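Local coordinates for invasion-associated protein (Mycobacterium tuberculosis, PDB 4LJ1) that binds peptidoglycan through a non-catalytic NlpC/p60 domain and probably helps to stabilise the mycobacterial cell wall, at residues 10-15 / 100-105; 17-22 / 114-119. All coordinates share one frame; numbering follows the deposited sequence.

Contact 1. Residues 10-15 / 100-105; sequences VVIARG and LYLGKG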
loop_
_atom_site.group_PDB
_atom_site.type_symbol
_atom_site.label_atom_id
_atom_site.label_comp_id
_atom_site.label_asym_id
_atom_site.label_seq_id
_atom_site.Cartn_x
_atom_site.Cartn_y
_atom_site.Cartn_z
ATOM N N VAL A 10 -10.774 8.848 -2.496
ATOM C CA VAL A 10 -10.350 8.656 -3.887
ATOM C C VAL A 10 -9.246 7.599 -3.959
ATOM O O VAL A 10 -9.279 6.711 -4.799
ATOM C CB VAL A 10 -9.872 9.992 -4.535
ATOM C CG1 VAL A 10 -9.185 9.744 -5.866
ATOM C CG2 VAL A 10 -11.045 10.970 -4.692
ATOM N N VAL A 11 -8.251 7.711 -3.095
ATOM C CA VAL A 11 -7.140 6.765 -3.066
ATOM C C VAL A 11 -7.646 5.349 -2.795
ATOM O O VAL A 11 -7.277 4.373 -3.470
ATOM C CB VAL A 11 -6.126 7.217 -2.007
ATOM C CG1 VAL A 11 -5.080 6.144 -1.737
ATOM C CG2 VAL A 11 -5.466 8.507 -2.448
ATOM N N ILE A 12 -8.527 5.231 -1.812
ATOM C CA ILE A 12 -9.074 3.928 -1.489
ATOM C C ILE A 12 -9.908 3.351 -2.631
ATOM O O ILE A 12 -9.798 2.160 -2.951
ATOM C CB ILE A 12 -9.866 3.967 -0.156
ATOM C CG1 ILE A 12 -8.901 4.098 1.035
ATOM C CG2 ILE A 12 -10.722 2.706 0.002
ATOM C CD1 ILE A 12 -9.544 4.401 2.368
ATOM N N ALA A 13 -10.752 4.176 -3.243
ATOM C CA ALA A 13 -11.557 3.702 -4.361
ATOM C C ALA A 13 -10.664 3.232 -5.510
ATOM O O ALA A 13 -10.953 2.240 -6.147
ATOM C CB ALA A 13 -12.485 4.795 -4.847
ATOM N N ARG A 14 -9.570 3.934 -5.774
ATOM C CA ARG A 14 -8.635 3.489 -6.827
ATOM C C ARG A 14 -8.049 2.125 -6.496
ATOM O O ARG A 14 -8.004 1.245 -7.346
ATOM C CB ARG A 14 -7.512 4.472 -7.006
ATOM C CG ARG A 14 -7.930 5.720 -7.748
ATOM C CD ARG A 14 -6.881 6.812 -7.652
ATOM N NE ARG A 14 -5.660 6.466 -8.367
ATOM C CZ ARG A 14 -5.388 6.761 -9.641
ATOM N NH1 ARG A 14 -6.232 7.446 -10.401
ATOM N NH2 ARG A 14 -4.236 6.400 -10.142
ATOM N N GLY A 15 -7.596 1.933 -5.259
ATOM C CA GLY A 15 -7.124 0.613 -4.859
ATOM C C GLY A 15 -8.165 -0.484 -5.017
ATOM O O GLY A 15 -7.904 -1.541 -5.588
ATOM N N LEU A 100 -2.466 -1.237 2.139
ATOM C CA LEU A 100 -3.236 -0.018 2.369
ATOM C C LEU A 100 -4.296 -0.287 3.445
ATOM O O LEU A 100 -5.167 -1.147 3.276
ATOM C CB LEU A 100 -3.917 0.401 1.070
ATOM C CG LEU A 100 -4.751 1.693 1.078
ATOM C CD1 LEU A 100 -3.891 2.917 1.391
ATOM C CD2 LEU A 100 -5.486 1.868 -0.231
ATOM N N TYR A 101 -4.234 0.437 4.571
ATOM C CA TYR A 101 -5.234 0.260 5.614
ATOM C C TYR A 101 -6.560 0.864 5.185
ATOM O O TYR A 101 -6.608 2.001 4.731
ATOM C CB TYR A 101 -4.762 0.888 6.933
ATOM C CG TYR A 101 -5.661 0.567 8.123
ATOM C CD1 TYR A 101 -6.119 -0.721 8.342
ATOM C CD2 TYR A 101 -6.073 1.547 9.004
ATOM C CE1 TYR A 101 -6.949 -1.025 9.390
ATOM C CE2 TYR A 101 -6.888 1.232 10.087
ATOM C CZ TYR A 101 -7.339 -0.057 10.269
ATOM O OH TYR A 101 -8.184 -0.410 11.319
ATOM N N LEU A 102 -7.638 0.103 5.361
ATOM C CA LEU A 102 -8.974 0.527 4.941
ATOM C C LEU A 102 -9.861 0.959 6.094
ATOM O O LEU A 102 -10.994 1.386 5.859
ATOM C CB LEU A 102 -9.671 -0.610 4.198
ATOM C CG LEU A 102 -8.965 -1.136 2.954
ATOM C CD1 LEU A 102 -9.640 -2.378 2.420
ATOM C CD2 LEU A 102 -8.882 -0.055 1.873
ATOM N N GLY A 103 -9.344 0.868 7.315
ATOM C CA GLY A 103 -10.141 1.047 8.509
ATOM C C GLY A 103 -10.827 -0.244 8.911
ATOM O O GLY A 103 -10.893 -1.219 8.143
ATOM N N LYS A 104 -11.365 -0.252 10.136
ATOM C CA LYS A 104 -12.144 -1.391 10.650
ATOM C C LYS A 104 -11.403 -2.744 10.564
ATOM O O LYS A 104 -11.987 -3.797 10.349
ATOM C CB LYS A 104 -13.503 -1.455 9.941
ATOM C CG LYS A 104 -14.395 -0.248 10.207
ATOM C CD LYS A 104 -15.722 -0.354 9.460
ATOM C CE LYS A 104 -16.795 0.550 10.051
ATOM N NZ LYS A 104 -16.293 1.922 10.345
ATOM N N GLY A 105 -10.087 -2.693 10.735
ATOM C CA GLY A 105 -9.293 -3.908 10.821
ATOM C C GLY A 105 -9.042 -4.602 9.489
ATOM O O GLY A 105 -8.645 -5.772 9.488
#

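Contact 2. Residues 17-22 / 114-119; sequences SQRGVP and VQVSPV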
loop_
_atom_site.group_PDB
_atom_site.type_symbol
_atom_site.label_atom_id
_atom_site.label_comp_id
_atom_site.label_asym_id
_atom_site.label_seq_id
_atom_site.Cartn_x
_atom_site.Cartn_y
_atom_site.Cartn_z
ATOM N N SER A 17 -10.740 -0.629 -6.882
ATOM C CA SER A 17 -11.072 -0.914 -8.271
ATOM C C SER A 17 -10.194 -1.989 -8.900
ATOM O O SER A 17 -10.526 -2.512 -9.954
ATOM C CB SER A 17 -10.980 0.360 -9.116
ATOM O OG SER A 17 -9.640 0.766 -9.381
ATOM N N GLN A 18 -9.061 -2.299 -8.286
ATOM C CA GLN A 18 -8.106 -3.281 -8.803
ATOM C C GLN A 18 -8.241 -4.657 -8.148
ATOM O O GLN A 18 -7.437 -5.527 -8.423
ATOM C CB GLN A 18 -6.670 -2.758 -8.648
ATOM C CG GLN A 18 -6.465 -1.398 -9.290
ATOM C CD GLN A 18 -6.789 -1.436 -10.776
ATOM O OE1 GLN A 18 -6.211 -2.220 -11.526
ATOM N NE2 GLN A 18 -7.790 -0.650 -11.189
ATOM N N ARG A 19 -9.261 -4.865 -7.318
ATOM C CA ARG A 19 -9.470 -6.170 -6.716
ATOM C C ARG A 19 -9.550 -7.250 -7.791
ATOM O O ARG A 19 -10.192 -7.060 -8.828
ATOM C CB ARG A 19 -10.756 -6.194 -5.889
ATOM C CG ARG A 19 -10.586 -5.535 -4.526
ATOM C CD ARG A 19 -11.884 -5.420 -3.778
ATOM N NE ARG A 19 -12.730 -4.366 -4.325
ATOM C CZ ARG A 19 -13.913 -4.051 -3.822
ATOM N NH1 ARG A 19 -14.631 -3.067 -4.349
ATOM N NH2 ARG A 19 -14.400 -4.706 -2.775
ATOM N N GLY A 20 -8.862 -8.355 -7.551
ATOM C CA GLY A 20 -8.823 -9.486 -8.458
ATOM C C GLY A 20 -7.714 -9.425 -9.492
ATOM O O GLY A 20 -7.496 -10.411 -10.172
ATOM N N VAL A 21 -7.035 -8.289 -9.649
ATOM C CA VAL A 21 -5.900 -8.232 -10.564
ATOM C C VAL A 21 -4.794 -9.131 -10.033
ATOM O O VAL A 21 -4.501 -9.092 -8.841
ATOM C CB VAL A 21 -5.422 -6.772 -10.747
ATOM C CG1 VAL A 21 -4.098 -6.725 -11.488
ATOM C CG2 VAL A 21 -6.475 -5.923 -11.468
ATOM N N PRO A 22 -4.182 -9.969 -10.883
ATOM C CA PRO A 22 -3.143 -10.881 -10.375
ATOM C C PRO A 22 -1.881 -10.214 -9.875
ATOM O O PRO A 22 -1.487 -9.150 -10.336
ATOM C CB PRO A 22 -2.816 -11.780 -11.585
ATOM C CG PRO A 22 -3.816 -11.498 -12.600
ATOM C CD PRO A 22 -4.495 -10.213 -12.305
ATOM N N VAL A 114 -4.896 -8.917 -6.017
ATOM C CA VAL A 114 -5.243 -7.782 -5.193
ATOM C C VAL A 114 -6.536 -8.112 -4.438
ATOM O O VAL A 114 -7.529 -8.569 -5.034
ATOM C CB VAL A 114 -5.498 -6.530 -6.076
ATOM C CG1 VAL A 114 -5.982 -5.367 -5.218
ATOM C CG2 VAL A 114 -4.228 -6.128 -6.850
ATOM N N GLN A 115 -6.534 -7.933 -3.121
ATOM C CA GLN A 115 -7.642 -8.403 -2.292
ATOM C C GLN A 115 -7.717 -7.685 -0.971
ATOM O O GLN A 115 -6.706 -7.216 -0.457
ATOM C CB GLN A 115 -7.530 -9.905 -2.047
ATOM C CG GLN A 115 -6.306 -10.268 -1.220
ATOM C CD GLN A 115 -5.902 -11.720 -1.329
ATOM O OE1 GLN A 115 -6.452 -12.482 -2.119
ATOM N NE2 GLN A 115 -4.946 -12.114 -0.509
ATOM N N VAL A 116 -8.925 -7.609 -0.408
ATOM C CA VAL A 116 -9.144 -7.123 0.938
ATOM C C VAL A 116 -9.002 -8.306 1.892
ATOM O O VAL A 116 -9.533 -9.385 1.651
ATOM C CB VAL A 116 -10.538 -6.488 1.079
ATOM C CG1 VAL A 116 -10.815 -6.095 2.521
ATOM C CG2 VAL A 116 -10.704 -5.291 0.137
ATOM N N SER A 117 -8.283 -8.094 2.988
ATOM C CA SER A 117 -8.021 -9.133 3.999
ATOM C C SER A 117 -7.974 -8.490 5.373
ATOM O O SER A 117 -7.580 -7.347 5.487
ATOM C CB SER A 117 -6.640 -9.747 3.808
ATOM O OG SER A 117 -6.389 -10.204 2.505
ATOM N N PRO A 118 -8.287 -9.220 6.446
ATOM C CA PRO A 118 -8.065 -8.651 7.775
ATOM C C PRO A 118 -6.582 -8.348 7.983
ATOM O O PRO A 118 -5.722 -9.080 7.505
ATOM C CB PRO A 118 -8.539 -9.773 8.706
ATOM C CG PRO A 118 -9.536 -10.530 7.909
ATOM C CD PRO A 118 -9.047 -10.475 6.501
ATOM N N VAL A 119 -6.291 -7.269 8.698
ATOM C CA VAL A 119 -4.919 -6.951 9.034
ATOM C C VAL A 119 -4.291 -8.107 9.822
ATOM O O VAL A 119 -4.950 -8.689 10.716
ATOM C CB VAL A 119 -4.842 -5.665 9.862
ATOM C CG1 VAL A 119 -3.420 -5.405 10.346
ATOM C CG2 VAL A 119 -5.393 -4.484 9.077
#

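Contact 1. Residues 10-15 / 100-105
Tyr-101 OH accepts a hydrogen bond from Gly-105 N at 3.0 Å, with an N-H...O angle of 158°, while at the other end of the residue Tyr-101 O lies 4.5 Å from Ile-12 CD1. CB of Tyr-101 points away from the helix. Gly-103 N sits 3.5 Å above one face of its ring, over the centre, and Gly-105 CA lies in plane at the edge. The turn after the strand is thus wrapped around this tyrosine. The contact with the helix itself is apolar. Ile-12 CG2 meets Leu-102 CD2 at 3.8 Å, the two side chains crossing at a slant. With chi1 at -72°, CG2 of Ile-12 stands anti to the backbone N and CG1 beside it. This lets the two branches serve different leucines, for CG1 faces Leu-100 CD2 at 4.3 Å. In this NlpC/P60 domain, helix 5-16 packs across strand 97-103 of the four-stranded antiparallel sheet. The axes of the short segments pass 10.0 Å apart at 110°. Leu-100 points at the helix, is buried, and also touches Ile-52 of helix 48-57 and Leu-87 of strand 87-90. Val-11 is buried beside it and leans on Ala-55 and Tyr-56 of helix 48-57. Val-11 O comes no nearer than 4.5 Å to Leu-100 CD2; its hydrogen bond is with Gly-15 N, inside the helix.

Contact 2. Residues 17-22 / 114-119
Val-114 is held by its backbone at two points. Its O accepts a hydrogen bond from Gly-20 N at 2.9 Å, almost straight at 174°, with the donor tilted somewhat from the carbonyl plane. Its N donates to Val-21 O, also at 2.9 Å, and here the bond lies in the plane of the Val-21 carbonyl. The side chain of Val-114 points into the loop. Gln-18 O is 3.2 Å from Val-114 CB and also packs close to both methyls. Placing CG1 anti to the backbone N, chi1 175°, puts CG2 beside that N, and CG2 meets Val-21 CB at 4.1 Å. Arg-19 adds a CA-H...O contact to Val-114 O. Further along the strand, Arg-19 CD lies 4.1 Å from Val-116 CG2, and the two side chains run side by side in the same direction.

Gln-18 O has a second task: it accepts Val-21 N at 3.0 Å and so closes the turn that carries Gly-20. Arg-19 NE bonds to Leu-16 O at the end of helix 5-16, which anchors the arginine chain, bent at chi3. Gln-18 NE2 donates to Ser-17 OG at 2.9 Å, close to the plane of its amide, and Ser-17 OG bonds in turn to Arg-14 O. Val-114 also touches Leu-51 of helix 48-57. Residues Gln-18 to Val-21 form a type II beta turn, here docked on strand 114-118, one of the two outermost strands of the NlpC/P60 antiparallel sheet.

In the fold
The centres of contacts 1 and 2 are about 10 Å apart. Their segments alternate along the chain: 10-15, 17-22, 100-105, then 114-119. The first two lie on helix 5-16 and in the loop that follows it. The last two lie on strands 97-103 and 114-118 of one antiparallel sheet, with strand 106-110 between them. The contacts also touch directly. Gly-105 O and Val-119 N probably form a hydrogen bond at 2.9 Å, and Leu-102 CD1 packs on Val-116 CG2 at 3.9 Å. The N-terminal helix and its exit loop are therefore fastened to the sheet at two neighbouring places, joining the start of the modelled chain to the sheet formed from its second half.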